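Local coordinates for peroxisomal fatty acid beta-oxidation multifunctional protein MFP2 (Arabidopsis thaliana, PDB 2WTB) that hydrates long-chain enoyl-CoA esters and oxidises 3-hydroxyacyl-CoA esters in peroxisomal fatty acid beta-oxidation during seed germination, at residues L137-L140 against I145-F148; E139-V144 against L168-V173; Q152-L157 against T161-M166; S275-V278 against T282-G285; E119-M122 against A126-S129. All blocks are in the same frame, centred on the assembly; numbering follows the deposited sequence.

Contact 1 of 5, residues L137-L140 against I145-F148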
# COMPACT_ATOMS: atom_id res chain seq x y z
N LEU A 137 4.64 15.05 -6.34
CA LEU A 137 3.37 15.41 -5.73
C LEU A 137 2.52 14.15 -5.54
O LEU A 137 1.76 13.77 -6.43
CB LEU A 137 2.63 16.43 -6.59
CG LEU A 137 3.28 17.82 -6.71
CD1 LEU A 137 2.52 18.68 -7.71
CD2 LEU A 137 3.35 18.50 -5.35
N PRO A 138 2.65 13.51 -4.37
CA PRO A 138 2.00 12.24 -4.03
C PRO A 138 0.55 12.41 -3.58
O PRO A 138 -0.13 11.41 -3.34
CB PRO A 138 2.84 11.71 -2.86
CG PRO A 138 4.02 12.66 -2.74
CD PRO A 138 3.56 13.95 -3.31
N GLU A 139 0.09 13.65 -3.46
CA GLU A 139 -1.24 13.95 -2.92
C GLU A 139 -2.35 13.01 -3.40
O GLU A 139 -3.19 12.58 -2.61
CB GLU A 139 -1.64 15.40 -3.20
CG GLU A 139 -1.05 16.41 -2.23
CD GLU A 139 0.32 16.92 -2.67
OE1 GLU A 139 0.94 16.29 -3.54
OE2 GLU A 139 0.76 17.96 -2.14
N LEU A 140 -2.36 12.70 -4.69
CA LEU A 140 -3.44 11.90 -5.26
C LEU A 140 -3.59 10.52 -4.63
O LEU A 140 -4.68 9.94 -4.64
CB LEU A 140 -3.30 11.79 -6.78
CG LEU A 140 -4.06 12.83 -7.60
CD1 LEU A 140 -3.52 14.23 -7.36
CD2 LEU A 140 -4.01 12.48 -9.08
N ILE A 145 -5.55 16.59 -3.38
CA ILE A 145 -4.84 17.26 -4.47
C ILE A 145 -3.82 18.26 -3.94
O ILE A 145 -3.91 18.69 -2.78
CB ILE A 145 -5.81 18.03 -5.39
CG1 ILE A 145 -6.12 19.40 -4.79
CG2 ILE A 145 -7.08 17.22 -5.63
CD1 ILE A 145 -6.78 20.35 -5.76
N PRO A 146 -2.84 18.63 -4.77
CA PRO A 146 -1.89 19.70 -4.43
C PRO A 146 -2.65 20.99 -4.13
O PRO A 146 -3.46 21.42 -4.95
CB PRO A 146 -1.06 19.85 -5.70
CG PRO A 146 -1.13 18.52 -6.36
CD PRO A 146 -2.51 18.00 -6.06
N GLY A 147 -2.40 21.59 -2.97
CA GLY A 147 -3.17 22.74 -2.54
C GLY A 147 -2.35 23.98 -2.26
O GLY A 147 -2.84 24.92 -1.63
N PHE A 148 -1.11 24.00 -2.72
CA PHE A 148 -0.24 25.15 -2.50
C PHE A 148 0.24 25.76 -3.82
O PHE A 148 1.16 26.58 -3.83
CB PHE A 148 0.95 24.79 -1.61
CG PHE A 148 0.57 24.45 -0.19
CD1 PHE A 148 0.97 23.26 0.38
CD2 PHE A 148 -0.20 25.33 0.56
CE1 PHE A 148 0.62 22.96 1.69
CE2 PHE A 148 -0.55 25.03 1.86
CZ PHE A 148 -0.13 23.84 2.43
O HOH W 1 -0.75 20.32 -0.69

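Contact 2 of 5, residues E139-V144 against L168-V173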
# COMPACT_ATOMS: atom_id res chain seq x y z
N GLU A 139 0.09 13.65 -3.46
CA GLU A 139 -1.24 13.95 -2.92
C GLU A 139 -2.35 13.01 -3.40
O GLU A 139 -3.19 12.58 -2.61
CB GLU A 139 -1.64 15.40 -3.20
CG GLU A 139 -1.05 16.41 -2.23
CD GLU A 139 0.32 16.92 -2.67
OE1 GLU A 139 0.94 16.29 -3.54
OE2 GLU A 139 0.76 17.96 -2.14
N LEU A 140 -2.36 12.70 -4.69
CA LEU A 140 -3.44 11.90 -5.26
C LEU A 140 -3.59 10.52 -4.63
O LEU A 140 -4.68 9.94 -4.64
CB LEU A 140 -3.30 11.79 -6.78
CG LEU A 140 -4.06 12.83 -7.60
CD1 LEU A 140 -3.52 14.23 -7.36
CD2 LEU A 140 -4.01 12.48 -9.08
N GLN A 141 -2.51 9.97 -4.09
CA GLN A 141 -2.57 8.65 -3.46
C GLN A 141 -3.43 8.66 -2.21
O GLN A 141 -3.96 7.62 -1.81
CB GLN A 141 -1.17 8.13 -3.14
CG GLN A 141 -0.47 7.48 -4.33
CD GLN A 141 0.87 6.87 -3.96
OE1 GLN A 141 1.48 7.23 -2.96
NE2 GLN A 141 1.34 5.93 -4.79
N LEU A 142 -3.59 9.83 -1.60
CA LEU A 142 -4.42 9.96 -0.41
C LEU A 142 -5.83 10.43 -0.78
O LEU A 142 -6.67 10.64 0.09
CB LEU A 142 -3.79 10.93 0.59
CG LEU A 142 -2.38 10.58 1.07
CD1 LEU A 142 -1.92 11.55 2.15
CD2 LEU A 142 -2.33 9.15 1.58
N GLY A 143 -6.07 10.58 -2.08
CA GLY A 143 -7.36 11.03 -2.56
C GLY A 143 -7.51 12.54 -2.42
O GLY A 143 -8.62 13.07 -2.49
N VAL A 144 -6.39 13.22 -2.23
CA VAL A 144 -6.40 14.67 -2.13
C VAL A 144 -5.63 15.27 -3.32
O VAL A 144 -5.14 14.53 -4.17
CB VAL A 144 -5.79 15.13 -0.78
CG1 VAL A 144 -4.28 14.94 -0.79
CG2 VAL A 144 -6.16 16.58 -0.49
N LEU A 168 -0.63 12.45 -11.63
CA LEU A 168 -1.55 11.33 -11.75
C LEU A 168 -0.96 10.04 -11.19
O LEU A 168 -1.61 9.32 -10.44
CB LEU A 168 -1.99 11.13 -13.21
CG LEU A 168 -2.90 12.22 -13.77
CD1 LEU A 168 -3.36 11.85 -15.18
CD2 LEU A 168 -4.10 12.44 -12.86
N THR A 169 0.28 9.75 -11.57
CA THR A 169 0.96 8.54 -11.11
C THR A 169 1.40 8.68 -9.66
O THR A 169 1.61 7.68 -8.97
CB THR A 169 2.18 8.22 -11.98
OG1 THR A 169 1.81 8.30 -13.37
CG2 THR A 169 2.69 6.82 -11.69
N SER A 170 1.53 9.92 -9.20
CA SER A 170 1.94 10.21 -7.83
C SER A 170 3.40 9.84 -7.56
O SER A 170 3.90 10.03 -6.45
CB SER A 170 1.03 9.49 -6.82
OG SER A 170 -0.22 10.15 -6.71
N LYS A 171 4.08 9.34 -8.59
CA LYS A 171 5.48 8.93 -8.46
C LYS A 171 6.42 10.12 -8.39
O LYS A 171 6.26 11.10 -9.12
CB LYS A 171 5.88 8.02 -9.62
CG LYS A 171 5.33 6.60 -9.54
CD LYS A 171 5.89 5.74 -10.65
CE LYS A 171 5.24 4.36 -10.69
NZ LYS A 171 5.51 3.57 -9.45
N PRO A 172 7.40 10.05 -7.48
CA PRO A 172 8.43 11.08 -7.31
C PRO A 172 9.49 10.99 -8.41
O PRO A 172 9.51 10.01 -9.15
CB PRO A 172 9.07 10.73 -5.96
CG PRO A 172 8.15 9.72 -5.32
CD PRO A 172 7.52 9.00 -6.46
N VAL A 173 10.35 12.00 -8.50
CA VAL A 173 11.44 11.99 -9.47
C VAL A 173 12.73 12.45 -8.80
O VAL A 173 12.72 13.30 -7.92
CB VAL A 173 11.12 12.90 -10.68
CG1 VAL A 173 11.09 14.36 -10.27
CG2 VAL A 173 12.13 12.67 -11.79

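Contact 3 of 5, residues Q152-L157 against T161-M166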
# COMPACT_ATOMS: atom_id res chain seq x y z
N GLN A 152 -0.46 24.41 -10.65
CA GLN A 152 -0.12 25.52 -11.53
C GLN A 152 1.37 25.54 -11.90
O GLN A 152 1.72 25.59 -13.08
CB GLN A 152 -0.49 26.85 -10.89
CG GLN A 152 -1.97 26.99 -10.56
CD GLN A 152 -2.84 26.75 -11.77
OE1 GLN A 152 -2.54 27.22 -12.87
NE2 GLN A 152 -3.94 26.02 -11.57
N ARG A 153 2.23 25.50 -10.89
CA ARG A 153 3.66 25.68 -11.11
C ARG A 153 4.36 24.48 -11.73
O ARG A 153 5.31 24.64 -12.49
CB ARG A 153 4.34 26.12 -9.81
CG ARG A 153 3.84 27.45 -9.30
CD ARG A 153 4.64 27.97 -8.12
NE ARG A 153 4.23 29.33 -7.76
CZ ARG A 153 3.22 29.62 -6.94
NH1 ARG A 153 2.52 28.65 -6.37
NH2 ARG A 153 2.92 30.89 -6.69
N LEU A 154 3.89 23.27 -11.41
CA LEU A 154 4.51 22.06 -11.95
C LEU A 154 4.47 22.00 -13.48
O LEU A 154 5.51 21.85 -14.12
CB LEU A 154 3.91 20.80 -11.33
CG LEU A 154 4.52 19.47 -11.77
CD1 LEU A 154 6.04 19.49 -11.63
CD2 LEU A 154 3.93 18.31 -10.99
N PRO A 155 3.27 22.12 -14.07
CA PRO A 155 3.19 22.11 -15.53
C PRO A 155 4.00 23.24 -16.17
O PRO A 155 4.53 23.07 -17.26
CB PRO A 155 1.69 22.31 -15.80
CG PRO A 155 1.02 21.82 -14.57
CD PRO A 155 1.93 22.20 -13.45
N ARG A 156 4.09 24.37 -15.48
CA ARG A 156 4.84 25.51 -16.00
C ARG A 156 6.36 25.34 -15.89
O ARG A 156 7.12 26.01 -16.60
CB ARG A 156 4.40 26.80 -15.31
CG ARG A 156 2.98 27.21 -15.66
CD ARG A 156 2.51 28.40 -14.85
NE ARG A 156 1.07 28.61 -15.02
CZ ARG A 156 0.54 29.39 -15.95
NH1 ARG A 156 1.31 30.03 -16.81
NH2 ARG A 156 -0.78 29.52 -16.03
N LEU A 157 6.80 24.45 -15.01
CA LEU A 157 8.24 24.23 -14.81
C LEU A 157 8.77 23.01 -15.56
O LEU A 157 9.91 23.01 -16.02
CB LEU A 157 8.56 24.12 -13.32
CG LEU A 157 8.61 25.43 -12.54
CD1 LEU A 157 8.81 25.18 -11.05
CD2 LEU A 157 9.70 26.34 -13.08
N THR A 161 2.85 17.49 -20.06
CA THR A 161 2.91 16.04 -20.21
C THR A 161 3.55 15.37 -19.00
O THR A 161 3.04 14.37 -18.49
CB THR A 161 3.67 15.64 -21.48
OG1 THR A 161 3.05 16.23 -22.63
CG2 THR A 161 3.69 14.12 -21.64
N LYS A 162 4.67 15.92 -18.54
CA LYS A 162 5.37 15.36 -17.39
C LYS A 162 4.62 15.65 -16.10
O LYS A 162 4.48 14.77 -15.24
CB LYS A 162 6.79 15.92 -17.30
CG LYS A 162 7.64 15.23 -16.26
CD LYS A 162 7.66 13.73 -16.50
CE LYS A 162 8.62 13.03 -15.55
NZ LYS A 162 8.62 11.55 -15.78
N ALA A 163 4.13 16.88 -15.96
CA ALA A 163 3.37 17.26 -14.78
C ALA A 163 2.19 16.33 -14.59
O ALA A 163 1.92 15.86 -13.48
CB ALA A 163 2.90 18.70 -14.91
N LEU A 164 1.49 16.05 -15.69
CA LEU A 164 0.34 15.16 -15.66
C LEU A 164 0.74 13.77 -15.22
O LEU A 164 0.02 13.12 -14.46
CB LEU A 164 -0.35 15.10 -17.03
CG LEU A 164 -1.27 16.28 -17.36
CD1 LEU A 164 -2.03 16.01 -18.65
CD2 LEU A 164 -2.23 16.53 -16.22
N GLU A 165 1.89 13.30 -15.69
CA GLU A 165 2.38 11.99 -15.31
C GLU A 165 2.66 11.95 -13.81
O GLU A 165 2.17 11.08 -13.10
CB GLU A 165 3.65 11.63 -16.08
CG GLU A 165 4.24 10.28 -15.69
CD GLU A 165 5.67 10.12 -16.15
OE1 GLU A 165 6.11 10.91 -17.01
OE2 GLU A 165 6.36 9.20 -15.66
N MET A 166 3.45 12.92 -13.34
CA MET A 166 3.84 12.98 -11.94
C MET A 166 2.63 13.07 -11.01
O MET A 166 2.53 12.32 -10.03
CB MET A 166 4.78 14.16 -11.69
CG MET A 166 6.12 14.04 -12.38
SD MET A 166 7.17 15.48 -12.09
CE MET A 166 7.38 15.40 -10.32

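Contact 4 of 5, residues S275-V278 against T282-G285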
# COMPACT_ATOMS: atom_id res chain seq x y z
N SER A 275 -10.71 22.07 -0.91
CA SER A 275 -11.56 22.19 0.27
C SER A 275 -12.78 21.28 0.19
O SER A 275 -13.46 21.05 1.19
CB SER A 275 -12.00 23.64 0.47
OG SER A 275 -12.96 24.03 -0.50
N GLN A 276 -13.06 20.76 -1.00
CA GLN A 276 -14.21 19.89 -1.19
C GLN A 276 -13.80 18.44 -1.42
O GLN A 276 -14.58 17.52 -1.16
CB GLN A 276 -15.09 20.39 -2.34
CG GLN A 276 -14.36 20.54 -3.67
CD GLN A 276 -15.14 21.38 -4.66
OE1 GLN A 276 -16.24 21.85 -4.37
NE2 GLN A 276 -14.58 21.56 -5.85
N VAL A 277 -12.57 18.23 -1.88
CA VAL A 277 -12.07 16.89 -2.14
C VAL A 277 -11.86 16.12 -0.83
O VAL A 277 -11.85 14.89 -0.81
CB VAL A 277 -10.75 16.92 -2.93
CG1 VAL A 277 -9.59 17.32 -2.03
CG2 VAL A 277 -10.48 15.57 -3.57
N VAL A 278 -11.69 16.86 0.26
CA VAL A 278 -11.47 16.26 1.57
C VAL A 278 -12.78 15.69 2.12
O VAL A 278 -12.78 14.92 3.08
CB VAL A 278 -10.89 17.29 2.57
CG1 VAL A 278 -10.70 16.66 3.94
CG2 VAL A 278 -9.57 17.84 2.05
N THR A 282 -14.46 8.50 -0.62
CA THR A 282 -13.37 7.64 -1.08
C THR A 282 -12.01 8.15 -0.62
O THR A 282 -11.04 7.39 -0.56
CB THR A 282 -13.38 7.52 -2.60
OG1 THR A 282 -13.39 8.83 -3.18
CG2 THR A 282 -14.60 6.75 -3.06
N THR A 283 -11.93 9.44 -0.31
CA THR A 283 -10.68 10.01 0.17
C THR A 283 -10.53 9.75 1.66
O THR A 283 -9.43 9.60 2.17
CB THR A 283 -10.59 11.52 -0.14
OG1 THR A 283 -11.40 12.25 0.79
CG2 THR A 283 -11.05 11.80 -1.55
N LYS A 284 -11.67 9.71 2.36
CA LYS A 284 -11.67 9.31 3.76
C LYS A 284 -11.25 7.85 3.84
O LYS A 284 -10.57 7.44 4.78
CB LYS A 284 -13.07 9.47 4.36
CG LYS A 284 -13.55 10.90 4.45
CD LYS A 284 -15.00 10.95 4.91
CE LYS A 284 -15.54 12.38 4.92
NZ LYS A 284 -16.98 12.43 5.30
N GLY A 285 -11.65 7.08 2.84
CA GLY A 285 -11.27 5.69 2.73
C GLY A 285 -9.78 5.55 2.47
O GLY A 285 -9.11 4.72 3.08

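Contact 5 of 5, residues E119-M122 against A126-S129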
# COMPACT_ATOMS: atom_id res chain seq x y z
N GLU A 119 5.92 22.12 -3.52
CA GLU A 119 5.17 23.30 -3.91
C GLU A 119 5.84 24.57 -3.39
O GLU A 119 6.03 25.52 -4.14
CB GLU A 119 3.72 23.20 -3.42
CG GLU A 119 2.91 22.12 -4.11
CD GLU A 119 1.48 22.04 -3.61
OE1 GLU A 119 1.28 21.80 -2.40
OE2 GLU A 119 0.55 22.21 -4.43
N LEU A 120 6.20 24.57 -2.11
CA LEU A 120 6.90 25.70 -1.51
C LEU A 120 8.18 26.02 -2.28
O LEU A 120 8.53 27.19 -2.47
CB LEU A 120 7.22 25.40 -0.04
CG LEU A 120 8.03 26.46 0.72
CD1 LEU A 120 7.36 27.83 0.63
CD2 LEU A 120 8.21 26.03 2.16
N ALA A 121 8.88 24.98 -2.71
CA ALA A 121 10.12 25.16 -3.46
C ALA A 121 9.86 25.74 -4.86
O ALA A 121 10.61 26.58 -5.34
CB ALA A 121 10.89 23.83 -3.55
N MET A 122 8.78 25.29 -5.50
CA MET A 122 8.40 25.82 -6.81
C MET A 122 8.02 27.30 -6.73
O MET A 122 8.12 28.02 -7.72
CB MET A 122 7.25 25.01 -7.41
CG MET A 122 7.66 23.66 -7.97
SD MET A 122 6.23 22.64 -8.37
CE MET A 122 7.04 21.14 -8.94
N ALA A 126 14.36 30.08 -7.69
CA ALA A 126 15.34 29.14 -8.22
C ALA A 126 15.45 27.95 -7.28
O ALA A 126 15.05 28.03 -6.12
CB ALA A 126 16.69 29.81 -8.39
N ARG A 127 16.00 26.84 -7.76
CA ARG A 127 16.10 25.63 -6.94
C ARG A 127 17.45 24.93 -7.01
O ARG A 127 17.90 24.52 -8.09
CB ARG A 127 14.97 24.65 -7.30
CG ARG A 127 13.61 25.11 -6.82
CD ARG A 127 12.53 24.82 -7.84
NE ARG A 127 11.62 25.95 -7.93
CZ ARG A 127 11.67 26.87 -8.88
NH1 ARG A 127 12.56 26.78 -9.86
NH2 ARG A 127 10.80 27.87 -8.88
N ILE A 128 18.09 24.80 -5.86
CA ILE A 128 19.32 24.03 -5.74
C ILE A 128 19.01 22.73 -5.01
O ILE A 128 18.30 22.74 -4.00
CB ILE A 128 20.40 24.79 -4.97
CG1 ILE A 128 20.54 26.21 -5.52
CG2 ILE A 128 21.73 24.05 -5.03
CD1 ILE A 128 20.68 26.27 -7.02
N SER A 129 19.54 21.62 -5.51
CA SER A 129 19.22 20.32 -4.92
C SER A 129 20.44 19.40 -4.81
O SER A 129 21.39 19.51 -5.58
CB SER A 129 18.13 19.62 -5.73
OG SER A 129 17.70 18.43 -5.10

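Contact 1 of 5, residues L137-L140 against I145-F148
Pro146 packs its ring against three side chains of residues 137-140, and this apolar corner is the dense part of the contact. Its CG meets Leu137 CD1 at 3.9 Å, and its CD lies 4.0 Å from Glu139 CB. Leu140 adds one methyl, CD1, which stands 4.1 Å from Pro146 CD. The CB of Glu139 also rests on the backbone ahead of the proline, 3.7 Å from Ile145 C. A bend at chi2 (88°) then carries the carboxylate across Pro146, with OE2 3.9 Å from Pro146 CA. Both segments belong to the loop between strand 134-136 and helix 150-158 of the crotonase fold, where Glu139 is predicted to be the proton acceptor; Glu119 of helix 116-123, the predicted nucleophile, touches both Glu139 and Pro146. Toward Gly147 the packing gives way to solvent: no direct hydrogen bond joins the segments, and a water bridges them instead. That water donates to Glu139 OE2 at 3.2 Å and accepts from Gly147 N at 3.1 Å. With an alanine in place of Glu139, CB would stay on the peptide, but the water is likely to lose its carboxylate partner and the site its predicted proton acceptor. Phe148 turns its ring to helix 88-99, while its N is hydrogen-bonded to Glu119 OE2.

Contact 2 of 5, residues E139-V144 against L168-V173
Gln141 and Ser170 meet because Gln141 CG and Ser170 OG each stand anti to their own carbonyl carbon, beside the backbone N (chi1 -83° and -76°). The glutamine chain then runs on extended past the serine, with Gln141 CG 3.5 Å from Ser170 CB and the amide NE2 still 4.1 Å from that same carbon. Ser170 OG lies 3.5 Å from Leu140 CB. The serine is the first residue to leave the helix that ends at Thr169, and its positive phi (70°) turns the chain there, so that CB points at residues 139-144. On the apolar flank the two leucines touch methyl to methyl, Leu140 CD2 to Leu168 CD2 at 3.8 Å, and Ile167 of the same helix also packs on Leu140. The 3-10 turn that offers Leu140 and Gln141 is held by its own backbone: Leu142 N donates to Glu139 O at 3.0 Å and Gly143 N to Leu140 O at 3.0 Å. Glu139 O takes a second bond, from Val144 N at 3.3 Å, and the two donors come from opposite faces of its carbonyl plane. Thus the end of helix 160-169 packs against the 3-10 turn that holds Glu139, the predicted proton acceptor of the crotonase-type hydratase site.

Contact 3 of 5, residues Q152-L157 against T161-M166
Leu154 and Pro155 of helix 150-158 press on Ala163 of helix 160-169, two helices of the crotonase-fold part that follow each other through a very short turn. Their short segments approach to 8.0 Å between axes, and their N-to-C directions make an angle of 134°, about midway between perpendicular and antiparallel. Apolar packing does all the work across the contact. Ala163 CB sits at its centre: it lies 3.5 Å from Pro155 CA, 3.7 Å from CG of the same proline ring and 3.6 Å from Leu154 CG. Leu154 stretches toward the partner helix because its CG stands trans to the backbone N (chi1 -178°), which brings CD1 to 4.2 Å from Met166 SD and lays CD2 beside Ala163 CA. A glycine in its place would probably open a gap beside Ala163 and leave the sulfur of Met166 without its methyl neighbour. Met122 of helix 116-123 and Leu137 pack on the same leucine from outside the pair. Backbone bonding shapes the first helix: the proline nitrogen has no bond to the preceding turn, and the helix kinks there, while Leu157 N still donates to Leu154 O at 3.0 Å. Charged groups stay within single segments or turn to other parts of the chain; Arg153, for one, forms a salt bridge with Glu99. On the outer side of the second helix Lys162 NZ makes a salt bridge 2.9 Å long to Glu165 OE1, approaching it from above the carboxylate plane, 46° out of it.

Contact 4 of 5, residues S275-V278 against T282-G285
Thr283 turns both branches of its side chain to the end of helix 263-277, where Val277 presents its carbonyl. With chi1 at 76°, OG1 sits between the threonine's own N and carbonyl carbon and comes to 3.1 Å from Val277 O, while CG2 flanks the same oxygen at 3.3 Å. The hydroxyl proton is not committed to this bond, since Leu280 O in the intervening turn is a second acceptor for it. Beside the polar pair the two branched side chains approach more loosely, CG2 of Val277 standing 4.3 Å from CG2 of Thr283. Lys284 lies at the exposed margin: its extended chain passes the next carbonyl, with CE 4.2 Å from Val278 O. The side chain of Val278 starts away from residues 282-285, whereas that of Val277 reaches Val144, near the predicted hydratase site. The segments flank the short turn between consecutive helices 263-277 and 281-294; helix 281-294 is the last before strand 315-318 and so probably forms part of the connection from the crotonase-like part to the Rossmann-type dehydrogenase part.

Contact 5 of 5, residues E119-M122 against A126-S129
Met122 O is gripped twice, by Arg127 NH2 at 2.9 Å and by the hydroxyl of Ser214. The arginine belongs to strand 126-129 and the methionine to helix 116-123, which together close a beta-alpha-beta crossover of the crotonase fold, with strand 105-109 as the parallel neighbour in the sheet. A second bond of equal length runs from Arg127 NE to Ala121 O, also 2.9 Å, so that one guanidinium takes two successive carbonyls near the C-terminal end of the helix. Neither bond is straight, the N-H...O angles being 143° at NE and 145° at NH2, and in both the donor stands above the carbonyl plane rather than in it. The two oxygens meet the guanidinium at its edge, tilted somewhat from its plane. Bends at chi2 and chi3 fold the arginine chain along the helix end, where NE also comes within 3.4 Å of Met122 CA. Its positive charge is likely to suit the partly negative carbonyl end of the helix. Leu157 of helix 150-158 also packs on the arginine, and Arg127 N binds Asp185. One turn back along the helix, the predicted nucleophile Glu119 faces the active-site loop, its OE2 bonded to Gly150 N. Between helix and strand the apolar closure is slight: Ala121 CB lies 4.4 Å from Arg127 CG, while CD of the same arginine is 3.6 Å from Ala121 O.

In the fold
Along the chain contact 5 comes first, then the overlapping contacts 1 and 2, and contact 4 last; contact 3 is nested within the loop that contact 2 closes. Contacts 1 and 2 share Glu139 and Leu140, their centres about 7 Å apart, and helix 160-169 serves both contacts 2 and 3. Contact 5 ties the helix of Glu119 to the six-stranded sheet; its centre is about 16 Å from that of contact 1, and the predicted catalytic glutamates of contacts 5 and 1 approach each other. Contact 4, about 14 Å from contact 2 between centres, brings the ends of helices 263-277 and 281-294 against Gly143 and Val144. The hydratase site is thus framed by sheet, loop and helices before the chain passes on to the dehydrogenase part.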